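Side-chain contact in Ulp1-like SUMO protease (PDB 6DG4), which probably acts as a deSUMOylating cysteine protease of the C48 family, this chain being its C-terminal catalytic domain: residues Pro229-Arg232 / Gln233-Ala237. Sequence-based numbering, arbitrary orientation.
Sequences PLQR and QRIAA
L230 meets Q233, and Q231 meets R234 and I235, in a local i to i+3 and i+4 contact within the single α-helix 228-241 of the Ulp1-type catalytic domain. Three backbone bonds from N-H back to the carbonyl four residues earlier establish the helical geometry; the shortest, I235 N to Q231 O, measures 2.8 Å with an N-H...O angle of 166°. On the outer side, the L230 and Q233 side chains cross at about a right angle, with Q233 NE2 3.5 Å from L230 CD1. Cutting Q233 back to an alanine is likely to leave the L230 methyl without the amide now lying against it. In Q231, CG lies anti to the backbone N (chi1 -178°), and a bend at chi2 brings the amide round beside R234, whose guanidinium plane is only 21° from it. OE1 sits 4.1 Å from R234 NE, and a water bridges the two, apparently in alternative positions; in one it lies 2.8 Å from Q231 OE1 and 2.9 Å from R234 NE, and in the other the bond to NE is weak. The other polar ends are taken up by neighbouring parts of the fold: Q231 NE2 bonds T208 OG1 of helix 202-215, R234 NH1 the T13 carbonyl, and R232 gives NH1 to the A58 carbonyl and forms a salt bridge to D201 through NH2. Against the buried face, I235 CD1 packs 3.9 Å from Q231 CG.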
ATOM      1  N   PRO A 229      14.884  -7.559   3.617  1.00  8.28           N
ATOM      2  CA  PRO A 229      15.258  -8.558   2.596  1.00  9.36           C
ATOM      3  C   PRO A 229      14.323  -9.754   2.588  1.00  8.22           C
ATOM      4  O   PRO A 229      13.914 -10.231   1.520  1.00  9.22           O
ATOM      5  CB  PRO A 229      16.696  -8.922   2.977  1.00 10.05           C
ATOM      6  CG  PRO A 229      17.227  -7.653   3.589  1.00 10.22           C
ATOM      7  CD  PRO A 229      16.061  -7.116   4.393  1.00  9.35           C
ATOM      8  N   LEU A 230      13.937 -10.230   3.766  1.00  8.58           N
ATOM      9  CA  LEU A 230      12.958 -11.306   3.839  1.00  9.17           C
ATOM     10  C   LEU A 230      11.587 -10.841   3.361  1.00  8.57           C
ATOM     11  O   LEU A 230      10.881 -11.583   2.669  1.00  8.88           O
ATOM     12  CB  LEU A 230      12.897 -11.814   5.272  1.00 10.06           C
ATOM     13  CG  LEU A 230      11.762 -12.761   5.621  1.00 11.34           C
ATOM     14  CD1 LEU A 230      11.795 -13.998   4.739  1.00 11.58           C
ATOM     15  CD2 LEU A 230      11.882 -13.111   7.104  1.00 12.07           C
ATOM     16  N   GLN A 231      11.189  -9.622   3.714  1.00  7.75           N
ATOM     17  CA  GLN A 231       9.894  -9.121   3.269  1.00  7.61           C
ATOM     18  C   GLN A 231       9.804  -9.068   1.750  1.00  7.95           C
ATOM     19  O   GLN A 231       8.725  -9.286   1.190  1.00  8.24           O
ATOM     20  CB  GLN A 231       9.649  -7.743   3.874  1.00  8.24           C
ATOM     21  CG  GLN A 231       8.303  -7.114   3.544  1.00  8.22           C
ATOM     22  CD  GLN A 231       7.116  -7.777   4.203  1.00  8.72           C
ATOM     23  OE1 GLN A 231       7.093  -8.986   4.444  1.00  9.99           O
ATOM     24  NE2 GLN A 231       6.097  -6.972   4.482  1.00 11.79           N
ATOM     25  N   ARG A 232      10.916  -8.796   1.059  1.00  7.85           N
ATOM     26  CA  ARG A 232      10.897  -8.849  -0.400  1.00  7.75           C
ATOM     27  C   ARG A 232      10.509 -10.238  -0.892  1.00  8.09           C
ATOM     28  O   ARG A 232       9.745 -10.372  -1.853  1.00  8.50           O
ATOM     29  CB  ARG A 232      12.258  -8.450  -0.966  1.00  8.60           C
ATOM     30  CG  ARG A 232      12.612  -7.000  -0.725  1.00  8.86           C
ATOM     31  CD  ARG A 232      14.106  -6.781  -0.909  1.00  8.02           C
ATOM     32  NE  ARG A 232      14.469  -5.391  -0.656  1.00  8.88           N
ATOM     33  CZ  ARG A 232      14.489  -4.441  -1.585  1.00  8.17           C
ATOM     34  NH1 ARG A 232      14.163  -4.725  -2.838  1.00  9.26           N
ATOM     35  NH2 ARG A 232      14.810  -3.199  -1.252  1.00  9.77           N
ATOM     36  N   GLN A 233      11.055 -11.285  -0.261  1.00  8.64           N
ATOM     37  CA  GLN A 233      10.705 -12.647  -0.642  1.00  9.33           C
ATOM     38  C   GLN A 233       9.237 -12.930  -0.367  1.00  8.25           C
ATOM     39  O   GLN A 233       8.570 -13.609  -1.157  1.00  8.81           O
ATOM     40  CB  GLN A 233      11.541 -13.652   0.143  1.00 12.23           C
ATOM     41  CG  GLN A 233      12.993 -13.645  -0.145  1.00 17.39           C
ATOM     42  CD  GLN A 233      13.669 -14.799   0.566  1.00 25.91           C
ATOM     43  OE1 GLN A 233      14.205 -15.719  -0.056  1.00 33.09           O
ATOM     44  NE2 GLN A 233      13.617 -14.770   1.882  1.00 28.53           N
ATOM     45  N   ARG A 234       8.726 -12.438   0.766  1.00  8.30           N
ATOM     46  CA  ARG A 234       7.327 -12.661   1.105  1.00  7.98           C
ATOM     47  C   ARG A 234       6.404 -11.944   0.132  1.00  7.80           C
ATOM     48  O   ARG A 234       5.382 -12.500  -0.284  1.00  8.63           O
ATOM     49  CB  ARG A 234       7.063 -12.207   2.539  1.00  7.77           C
ATOM     50  CG  ARG A 234       7.837 -13.019   3.584  1.00  9.81           C
ATOM     51  CD  ARG A 234       7.425 -12.662   5.018  1.00 10.35           C
ATOM     52  NE  ARG A 234       6.001 -12.916   5.180  1.00 12.80           N
ATOM     53  CZ  ARG A 234       5.455 -14.120   5.331  1.00 13.30           C
ATOM     54  NH1 ARG A 234       6.199 -15.219   5.396  1.00 11.92           N
ATOM     55  NH2 ARG A 234       4.142 -14.225   5.408  1.00 17.21           N
ATOM     56  N   ILE A 235       6.744 -10.705  -0.240  1.00  8.10           N
ATOM     57  CA  ILE A 235       5.958  -9.985  -1.237  1.00  7.32           C
ATOM     58  C   ILE A 235       5.954 -10.751  -2.549  1.00  8.04           C
ATOM     59  O   ILE A 235       4.915 -10.890  -3.205  1.00  8.26           O
ATOM     60  CB  ILE A 235       6.500  -8.555  -1.412  1.00  8.05           C
ATOM     61  CG1 ILE A 235       6.238  -7.722  -0.155  1.00  8.78           C
ATOM     62  CG2 ILE A 235       5.872  -7.878  -2.638  1.00  8.94           C
ATOM     63  CD1 ILE A 235       7.101  -6.474  -0.084  1.00 10.56           C
ATOM     64  N   ALA A 236       7.118 -11.266  -2.954  1.00  7.70           N
ATOM     65  CA  ALA A 236       7.196 -12.055  -4.178  1.00  8.26           C
ATOM     66  C   ALA A 236       6.269 -13.262  -4.108  1.00  8.26           C
ATOM     67  O   ALA A 236       5.538 -13.558  -5.061  1.00  8.89           O
ATOM     68  CB  ALA A 236       8.638 -12.503  -4.421  1.00  9.24           C
ATOM     69  N   ALA A 237       6.288 -13.978  -2.979  1.00  7.48           N
ATOM     70  CA  ALA A 237       5.416 -15.136  -2.815  1.00  7.42           C
ATOM     71  C   ALA A 237       3.944 -14.746  -2.904  1.00  7.40           C
ATOM     72  O   ALA A 237       3.145 -15.452  -3.532  1.00  8.28           O
ATOM     73  CB  ALA A 237       5.711 -15.829  -1.484  1.00  8.43           C
TER
HETATM   74  O   HOH W   1       4.931 -10.257   5.695  1.00 31.62           O
HETATM   75  O   HOH W   2       4.779 -10.100   3.920  1.00 44.53           O